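Beta-lactamase (PDB 5E2G) probably hydrolyses beta-lactams to substituted beta-amino acids as a class C beta-lactamase, and may also act as a D-alanine carboxypeptidase. Local coordinates at residues 25-30 with 50-55; 89-94 with 153-158; 182-187 with 191-196. All coordinates share one frame; numbering follows the deposited sequence.

Contact 1: residues 25-30 with 50-55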
loop_
_atom_site.group_PDB
_atom_site.type_symbol
_atom_site.label_atom_id
_atom_site.label_comp_id
_atom_site.label_asym_id
_atom_site.label_seq_id
_atom_site.Cartn_x
_atom_site.Cartn_y
_atom_site.Cartn_z
ATOM N N GLY A 25 -18.944 7.476 3.698
ATOM C CA GLY A 25 -18.208 7.400 4.940
ATOM C C GLY A 25 -16.715 7.453 4.722
ATOM O O GLY A 25 -16.201 7.128 3.647
HETATM N N MSE A 26 -16.022 7.877 5.771
HETATM C CA MSE A 26 -14.569 7.882 5.813
HETATM C C MSE A 26 -14.089 7.601 7.222
HETATM O O MSE A 26 -14.743 7.950 8.189
HETATM C CB MSE A 26 -13.992 9.221 5.348
HETATM C CG MSE A 26 -14.296 9.583 3.925
HETATM SE SE MSE A 26 -13.149 11.021 3.359
HETATM C CE MSE A 26 -11.430 10.092 3.403
ATOM N N ALA A 27 -12.930 6.974 7.334
ATOM C CA ALA A 27 -12.243 6.829 8.604
ATOM C C ALA A 27 -10.860 7.439 8.452
ATOM O O ALA A 27 -10.154 7.143 7.481
ATOM C CB ALA A 27 -12.156 5.363 9.030
ATOM N N ILE A 28 -10.496 8.313 9.385
ATOM C CA ILE A 28 -9.254 9.074 9.326
ATOM C C ILE A 28 -8.425 8.714 10.544
ATOM O O ILE A 28 -8.894 8.856 11.679
ATOM C CB ILE A 28 -9.507 10.589 9.291
ATOM C CG1 ILE A 28 -10.665 10.942 8.344
ATOM C CG2 ILE A 28 -8.222 11.322 8.951
ATOM C CD1 ILE A 28 -10.419 10.632 6.890
ATOM N N GLY A 29 -7.198 8.268 10.319
ATOM C CA GLY A 29 -6.245 8.007 11.387
ATOM C C GLY A 29 -5.157 9.065 11.361
ATOM O O GLY A 29 -4.644 9.406 10.294
ATOM N N ILE A 30 -4.813 9.584 12.542
ATOM C CA ILE A 30 -3.796 10.618 12.702
ATOM C C ILE A 30 -2.817 10.190 13.789
ATOM O O ILE A 30 -3.230 9.802 14.884
ATOM C CB ILE A 30 -4.414 11.984 13.066
ATOM C CG1 ILE A 30 -5.212 12.570 11.898
ATOM C CG2 ILE A 30 -3.337 12.954 13.530
ATOM C CD1 ILE A 30 -4.386 12.935 10.707
ATOM N N LYS A 50 -25.722 2.109 8.425
ATOM C CA LYS A 50 -24.918 1.838 9.612
ATOM C C LYS A 50 -23.678 2.733 9.627
ATOM O O LYS A 50 -22.994 2.851 8.605
ATOM C CB LYS A 50 -24.528 0.360 9.643
ATOM C CG LYS A 50 -23.820 -0.069 10.917
ATOM C CD LYS A 50 -23.856 -1.581 11.103
ATOM C CE LYS A 50 -23.050 -2.288 10.029
ATOM N NZ LYS A 50 -22.994 -3.761 10.248
ATOM N N PRO A 51 -23.360 3.374 10.748
ATOM C CA PRO A 51 -22.286 4.370 10.755
ATOM C C PRO A 51 -20.904 3.739 10.800
ATOM O O PRO A 51 -20.710 2.606 11.244
ATOM C CB PRO A 51 -22.555 5.161 12.037
ATOM C CG PRO A 51 -23.181 4.167 12.934
ATOM C CD PRO A 51 -24.032 3.288 12.055
ATOM N N VAL A 52 -19.929 4.518 10.335
ATOM C CA VAL A 52 -18.542 4.095 10.407
ATOM C C VAL A 52 -18.105 4.106 11.864
ATOM O O VAL A 52 -18.256 5.115 12.564
ATOM C CB VAL A 52 -17.655 5.004 9.544
ATOM C CG1 VAL A 52 -16.206 4.656 9.738
ATOM C CG2 VAL A 52 -18.031 4.893 8.077
ATOM N N THR A 53 -17.587 2.971 12.335
ATOM C CA THR A 53 -17.123 2.843 13.713
ATOM C C THR A 53 -15.687 2.345 13.746
ATOM O O THR A 53 -15.031 2.259 12.703
ATOM C CB THR A 53 -18.019 1.890 14.513
ATOM O OG1 THR A 53 -18.052 0.606 13.873
ATOM C CG2 THR A 53 -19.434 2.435 14.625
ATOM N N GLY A 54 -15.201 1.996 14.939
ATOM C CA GLY A 54 -13.823 1.558 15.074
ATOM C C GLY A 54 -13.483 0.293 14.306
ATOM O O GLY A 54 -12.325 0.084 13.936
ATOM N N ASP A 55 -14.469 -0.562 14.053
ATOM C CA ASP A 55 -14.209 -1.868 13.464
ATOM C C ASP A 55 -14.580 -1.957 11.991
ATOM O O ASP A 55 -14.410 -3.023 11.392
ATOM C CB ASP A 55 -14.959 -2.940 14.250
ATOM C CG ASP A 55 -14.519 -3.002 15.689
ATOM O OD1 ASP A 55 -13.394 -2.538 15.982
ATOM O OD2 ASP A 55 -15.295 -3.514 16.526
#

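Contact 2: residues 89-94 with 153-158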
loop_
_atom_site.group_PDB
_atom_site.type_symbol
_atom_site.label_atom_id
_atom_site.label_comp_id
_atom_site.label_asym_id
_atom_site.label_seq_id
_atom_site.Cartn_x
_atom_site.Cartn_y
_atom_site.Cartn_z
ATOM N N LYS A 89 14.478 -18.532 -9.794
ATOM C CA LYS A 89 14.965 -19.305 -8.654
ATOM C C LYS A 89 13.833 -20.069 -7.982
ATOM O O LYS A 89 14.017 -21.215 -7.559
ATOM C CB LYS A 89 15.643 -18.385 -7.642
ATOM C CG LYS A 89 16.105 -19.090 -6.390
ATOM C CD LYS A 89 16.685 -18.114 -5.386
ATOM C CE LYS A 89 17.275 -18.843 -4.195
ATOM N NZ LYS A 89 17.872 -17.900 -3.197
ATOM N N TYR A 90 12.658 -19.450 -7.869
ATOM C CA TYR A 90 11.522 -20.044 -7.179
ATOM C C TYR A 90 10.504 -20.675 -8.123
ATOM O O TYR A 90 9.732 -21.536 -7.688
ATOM C CB TYR A 90 10.856 -18.984 -6.292
ATOM C CG TYR A 90 11.857 -18.384 -5.330
ATOM C CD1 TYR A 90 12.316 -19.118 -4.248
ATOM C CD2 TYR A 90 12.380 -17.104 -5.525
ATOM C CE1 TYR A 90 13.246 -18.597 -3.372
ATOM C CE2 TYR A 90 13.310 -16.571 -4.652
ATOM C CZ TYR A 90 13.741 -17.327 -3.576
ATOM O OH TYR A 90 14.668 -16.840 -2.683
ATOM N N LEU A 91 10.494 -20.283 -9.396
ATOM C CA LEU A 91 9.694 -20.931 -10.433
ATOM C C LEU A 91 10.668 -21.513 -11.442
ATOM O O LEU A 91 11.013 -20.860 -12.434
ATOM C CB LEU A 91 8.731 -19.953 -11.103
ATOM C CG LEU A 91 7.656 -19.350 -10.208
ATOM C CD1 LEU A 91 6.794 -18.391 -11.018
ATOM C CD2 LEU A 91 6.814 -20.443 -9.543
ATOM N N PRO A 92 11.136 -22.739 -11.232
ATOM C CA PRO A 92 12.210 -23.274 -12.079
ATOM C C PRO A 92 11.850 -23.387 -13.550
ATOM O O PRO A 92 12.749 -23.347 -14.397
ATOM C CB PRO A 92 12.473 -24.653 -11.464
ATOM C CG PRO A 92 11.975 -24.551 -10.071
ATOM C CD PRO A 92 10.793 -23.644 -10.128
ATOM N N GLU A 93 10.566 -23.546 -13.877
ATOM C CA GLU A 93 10.165 -23.658 -15.278
ATOM C C GLU A 93 10.549 -22.413 -16.068
ATOM O O GLU A 93 10.953 -22.509 -17.234
ATOM C CB GLU A 93 8.658 -23.897 -15.376
ATOM C CG GLU A 93 8.146 -25.120 -14.633
ATOM C CD GLU A 93 6.927 -25.731 -15.311
ATOM O OE1 GLU A 93 6.896 -25.743 -16.562
ATOM O OE2 GLU A 93 6.001 -26.190 -14.604
ATOM N N LEU A 94 10.425 -21.235 -15.449
ATOM C CA LEU A 94 10.677 -19.963 -16.112
ATOM C C LEU A 94 12.145 -19.721 -16.398
ATOM O O LEU A 94 12.467 -18.731 -17.063
ATOM C CB LEU A 94 10.141 -18.812 -15.269
ATOM C CG LEU A 94 8.654 -18.867 -14.942
ATOM C CD1 LEU A 94 8.215 -17.608 -14.190
ATOM C CD2 LEU A 94 7.852 -19.062 -16.217
ATOM N N ILE A 153 3.880 -6.770 -8.323
ATOM C CA ILE A 153 3.755 -6.993 -6.887
ATOM C C ILE A 153 2.911 -8.225 -6.584
ATOM O O ILE A 153 3.131 -8.894 -5.564
ATOM C CB ILE A 153 3.179 -5.733 -6.227
ATOM C CG1 ILE A 153 2.755 -6.026 -4.786
ATOM C CG2 ILE A 153 2.022 -5.209 -7.063
ATOM C CD1 ILE A 153 3.902 -6.263 -3.833
ATOM N N GLY A 154 1.932 -8.539 -7.441
ATOM C CA GLY A 154 1.273 -9.830 -7.338
ATOM C C GLY A 154 2.289 -10.942 -7.224
ATOM O O GLY A 154 2.224 -11.772 -6.317
HETATM N N MSE A 155 3.292 -10.920 -8.093
HETATM C CA MSE A 155 4.344 -11.918 -8.083
HETATM C C MSE A 155 5.363 -11.731 -6.959
HETATM O O MSE A 155 6.031 -12.673 -6.583
HETATM C CB MSE A 155 5.063 -11.931 -9.431
HETATM C CG MSE A 155 4.295 -12.648 -10.520
HETATM SE SE MSE A 155 3.754 -14.457 -9.996
HETATM C CE MSE A 155 5.496 -15.242 -9.652
ATOM N N LEU A 156 5.504 -10.528 -6.413
ATOM C CA LEU A 156 6.408 -10.373 -5.278
ATOM C C LEU A 156 5.902 -11.171 -4.086
ATOM O O LEU A 156 6.671 -11.880 -3.429
ATOM C CB LEU A 156 6.574 -8.896 -4.905
ATOM C CG LEU A 156 7.533 -8.579 -3.745
ATOM C CD1 LEU A 156 8.970 -8.973 -4.083
ATOM C CD2 LEU A 156 7.458 -7.110 -3.349
ATOM N N GLY A 157 4.601 -11.078 -3.801
ATOM C CA GLY A 157 4.046 -11.814 -2.680
ATOM C C GLY A 157 4.056 -13.311 -2.908
ATOM O O GLY A 157 4.342 -14.083 -1.987
ATOM N N TRP A 158 3.721 -13.741 -4.128
ATOM C CA TRP A 158 3.762 -15.160 -4.465
ATOM C C TRP A 158 5.138 -15.741 -4.190
ATOM O O TRP A 158 5.271 -16.766 -3.514
ATOM C CB TRP A 158 3.393 -15.360 -5.936
ATOM C CG TRP A 158 2.354 -16.413 -6.162
ATOM C CD1 TRP A 158 1.074 -16.405 -5.694
ATOM C CD2 TRP A 158 2.494 -17.619 -6.926
ATOM N NE1 TRP A 158 0.408 -17.534 -6.110
ATOM C CE2 TRP A 158 1.256 -18.293 -6.870
ATOM C CE3 TRP A 158 3.543 -18.194 -7.649
ATOM C CZ2 TRP A 158 1.039 -19.513 -7.503
ATOM C CZ3 TRP A 158 3.323 -19.406 -8.285
ATOM C CH2 TRP A 158 2.080 -20.051 -8.207
#

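Contact 3: residues 182-187 with 191-196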
loop_
_atom_site.group_PDB
_atom_site.type_symbol
_atom_site.label_atom_id
_atom_site.label_comp_id
_atom_site.label_asym_id
_atom_site.label_seq_id
_atom_site.Cartn_x
_atom_site.Cartn_y
_atom_site.Cartn_z
HETATM N N MSE A 182 -2.102 -5.921 14.364
HETATM C CA MSE A 182 -3.225 -5.548 13.519
HETATM C C MSE A 182 -4.285 -6.642 13.606
HETATM O O MSE A 182 -4.237 -7.633 12.873
HETATM C CB MSE A 182 -2.766 -5.336 12.077
HETATM C CG MSE A 182 -1.655 -4.300 11.927
HETATM SE SE MSE A 182 -0.938 -4.230 10.106
HETATM C CE MSE A 182 -2.469 -3.451 9.222
ATOM N N THR A 183 -5.231 -6.461 14.528
ATOM C CA THR A 183 -6.193 -7.495 14.884
ATOM C C THR A 183 -7.511 -7.375 14.127
ATOM O O THR A 183 -8.425 -8.162 14.381
ATOM C CB THR A 183 -6.474 -7.474 16.399
ATOM O OG1 THR A 183 -7.061 -6.224 16.764
ATOM C CG2 THR A 183 -5.207 -7.654 17.191
ATOM N N HIS A 184 -7.642 -6.413 13.219
ATOM C CA HIS A 184 -8.830 -6.284 12.379
ATOM C C HIS A 184 -8.421 -6.054 10.934
ATOM O O HIS A 184 -8.929 -5.179 10.229
ATOM C CB HIS A 184 -9.740 -5.198 12.926
ATOM C CG HIS A 184 -10.485 -5.630 14.149
ATOM N ND1 HIS A 184 -11.581 -6.464 14.091
ATOM C CD2 HIS A 184 -10.263 -5.388 15.463
ATOM C CE1 HIS A 184 -12.014 -6.702 15.317
ATOM N NE2 HIS A 184 -11.233 -6.060 16.167
ATOM N N THR A 185 -7.490 -6.888 10.483
ATOM C CA THR A 185 -6.889 -6.799 9.163
ATOM C C THR A 185 -6.924 -8.187 8.544
ATOM O O THR A 185 -6.514 -9.158 9.185
ATOM C CB THR A 185 -5.448 -6.278 9.249
ATOM O OG1 THR A 185 -5.440 -4.996 9.882
ATOM C CG2 THR A 185 -4.840 -6.152 7.870
ATOM N N TYR A 186 -7.422 -8.284 7.312
ATOM C CA TYR A 186 -7.673 -9.582 6.698
ATOM C C TYR A 186 -7.282 -9.589 5.231
ATOM O O TYR A 186 -7.462 -8.596 4.524
ATOM C CB TYR A 186 -9.153 -9.975 6.814
ATOM C CG TYR A 186 -9.691 -9.803 8.209
ATOM C CD1 TYR A 186 -9.359 -10.705 9.216
ATOM C CD2 TYR A 186 -10.510 -8.731 8.528
ATOM C CE1 TYR A 186 -9.839 -10.550 10.502
ATOM C CE2 TYR A 186 -11.001 -8.570 9.808
ATOM C CZ TYR A 186 -10.657 -9.479 10.793
ATOM O OH TYR A 186 -11.137 -9.314 12.070
ATOM N N ILE A 187 -6.751 -10.723 4.781
ATOM C CA ILE A 187 -6.814 -11.055 3.364
ATOM C C ILE A 187 -8.158 -11.691 3.046
ATOM O O ILE A 187 -8.836 -11.316 2.082
ATOM C CB ILE A 187 -5.645 -11.982 2.978
ATOM C CG1 ILE A 187 -4.302 -11.282 3.191
ATOM C CG2 ILE A 187 -5.782 -12.455 1.545
ATOM C CD1 ILE A 187 -4.131 -10.027 2.370
ATOM N N ALA A 191 -16.239 -14.965 8.707
ATOM C CA ALA A 191 -17.696 -14.883 8.764
ATOM C C ALA A 191 -18.153 -13.966 9.885
ATOM O O ALA A 191 -19.004 -13.096 9.677
ATOM C CB ALA A 191 -18.299 -16.274 8.935
ATOM N N ALA A 192 -17.580 -14.124 11.081
ATOM C CA ALA A 192 -17.946 -13.249 12.189
ATOM C C ALA A 192 -17.648 -11.777 11.910
ATOM O O ALA A 192 -18.133 -10.915 12.654
ATOM C CB ALA A 192 -17.229 -13.695 13.465
ATOM N N ARG A 193 -16.889 -11.468 10.857
ATOM C CA ARG A 193 -16.491 -10.105 10.539
ATOM C C ARG A 193 -17.171 -9.539 9.303
ATOM O O ARG A 193 -16.943 -8.368 8.983
ATOM C CB ARG A 193 -14.977 -10.025 10.337
ATOM C CG ARG A 193 -14.167 -10.435 11.532
ATOM C CD ARG A 193 -14.270 -9.423 12.638
ATOM N NE ARG A 193 -13.534 -9.883 13.805
ATOM C CZ ARG A 193 -14.041 -10.700 14.717
ATOM N NH1 ARG A 193 -15.289 -11.131 14.591
ATOM N NH2 ARG A 193 -13.309 -11.082 15.754
HETATM N N MSE A 194 -17.970 -10.323 8.584
HETATM C CA MSE A 194 -18.593 -9.796 7.372
HETATM C C MSE A 194 -19.485 -8.604 7.712
HETATM O O MSE A 194 -19.712 -7.732 6.876
HETATM C CB MSE A 194 -19.404 -10.865 6.644
HETATM C CG MSE A 194 -18.601 -11.793 5.746
HETATM SE SE MSE A 194 -17.459 -10.891 4.423
HETATM C CE MSE A 194 -18.683 -9.542 3.719
ATOM N N ALA A 195 -19.971 -8.565 8.955
ATOM C CA ALA A 195 -20.824 -7.468 9.398
ATOM C C ALA A 195 -20.073 -6.151 9.516
ATOM O O ALA A 195 -20.705 -5.092 9.483
ATOM C CB ALA A 195 -21.466 -7.808 10.744
ATOM N N ASP A 196 -18.751 -6.194 9.666
ATOM C CA ASP A 196 -17.926 -4.995 9.767
ATOM C C ASP A 196 -17.521 -4.425 8.412
ATOM O O ASP A 196 -16.994 -3.310 8.365
ATOM C CB ASP A 196 -16.653 -5.293 10.572
ATOM C CG ASP A 196 -16.940 -5.794 11.978
ATOM O OD1 ASP A 196 -18.060 -5.563 12.488
ATOM O OD2 ASP A 196 -16.032 -6.405 12.581
#

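Contact 1: residues 25-30 with 50-55
Gly25 and Val52 bring the two backbones closest, with 6.4 Å between their CA atoms, at the point where the start of an extended strand runs past an irregular loop. The main chains do not bond to each other here, and the join is made by the two methyls of Val52, which touch the beginning of the strand at two successive points. CG2 rests against the backbone of Gly25, 4.0 Å from its CA; because Gly25 has no side chain, the methyl can settle directly onto the main chain. CG1 sits further along, 3.9 Å from Met26 O, in a van der Waals touch with the carbonyl oxygen, and also reaches Ala27 CB at 4.2 Å. This split follows from the side-chain torsion: CG1 is anti to the backbone N (chi1 174°), leaving CG2 anti to the carbonyl carbon, and each branch takes its own part of the strand. Val52 is buried here, while its neighbours Pro51 and Thr53 stay exposed. Residues 25-30 belong to strand 25-32 of the large antiparallel sheet in the class C beta-lactamase fold, hydrogen-bonded to strand 35-42 on one flank and to strand 332-338 on the other. Met26, a selenomethionine, turns away from the loop, and together with Ile28 it meets helix 3-21, which packs on that face at this strand. Ala27 points to the opposite face, where Val52 lies; both also touch Asp40 of strand 35-42. At the strand's beginning, Gly25 N is held by Asn339 OD1. The loop has a tie of its own, from Thr53 N to Thr56 OG1.

Contact 2: residues 89-94 with 153-158
The indole of Trp158 receives Leu91 at its edge: CD2 of the leucine lies in the ring plane, 3.9 Å from CZ3 on the six-membered ring, so the face of the indole plays no part in this meeting. This holds for one of two modelled conformers of Trp158 and is less certain than the contact to Met155. The other aromatic, Tyr90, carries Lys89 CG over the centre of one face, 4.0 Å above the ring plane. Both segments belong to the helical part of the class C beta-lactamase fold, where the turn following helix 87-90 drops one leucine against the side of helix 150-164. Leu91 and Trp158 cross at about a right angle. One turn earlier on the same helix, Met155, a selenomethionine, meets Leu91 tip to tip. Its chain bends at chi2 and again at chi3 (-53° and -60°), and the double bend carries the terminal methyl round to the leucine although CB does not point there. Leu91 therefore works as a fork, one methyl for each helix residue. Ile130 of helix 126-135 and Leu159 also touch Leu91, and Leu107 packs on Met155, so the leucine is buried among apolar groups. The Tyr90 ring packs among Leu104, Leu159 and Ala163, and its hydroxyl is hydrogen-bonded to Asp85 OD2. After Leu91 the chain makes a short 3-10 turn, tied by Leu94 N to Leu91 O at 3.1 Å. Of the two methyl contacts the shorter is Leu91 CD1 to Met155 CE, 3.7 Å.

Contact 3: residues 182-187 with 191-196
Arg193 is the residue of 191-196 that meets Tyr186 and His184, and the chain leading to it is already turning: Met194 N donates to Ala191 O at 3.2 Å. Ala192 gives its carbonyl oxygen to Arg193 NH1, a weak bond of 3.4 Å that links one end of the guanidinium to the backbone behind it. Arg193 itself bends at chi2 (-71°), which lays CG and CD beside the phenol of Tyr186; CG comes within 3.7 Å of Tyr186 CZ. From there NE donates to Tyr186 OH at 3.0 Å, but the N-H points well off the oxygen, the angle at the hydrogen being 121°, and the bond is weak. The hydroxyl lies at the guanidinium edge, near its plane, while the phenol ring stands steeply to that plane, 73° apart. His184 approaches the same nitrogen obliquely, with CE1 3.8 Å from Arg193 NE. Next, Asp196 N bonds to Arg193 O at 2.9 Å, closing a second short turn in a row. This irregular stretch belongs to the connection between helix 168-180 and strand 200-201 in the class C fold. The Asp196 backbone is also joined to Leu57, and His184 N is hydrogen-bonded to Asp228 OD2. The carboxylate of Asp196 stops short of the imidazole, its OD2 4.7 Å from His184 ND1. Asp55 also touches His184; these acids could favour a protonated imidazole and perhaps offset the charge of Arg193, whereas the arginine would oppose that protonation, leaving the charge of His184 unsettled; Arg193 holds Tyr186 more by packing than by a strong bond.

Overall arrangement
Contacts 1 and 2 are buried and carried by apolar side chains, with some packing on main chain in contact 1, whereas contact 3 lies at the surface and uses a polar, charged side chain. The first two pack different elements: strand and loop in contact 1, a turn against helix 150-164 in contact 2, their centres about 36 Å apart on opposite sides of the chain's centre. Contact 3 is the neighbour of contact 1, with centres about 14 Å apart. Lys50 NZ reaches Ala195 O at 2.8 Å, probably a hydrogen bond, and Asp55 packs on Asp196, so the loop 50-55 serves both. Contact 2 touches neither; its nearest atoms stay about 10 Å from contact 3.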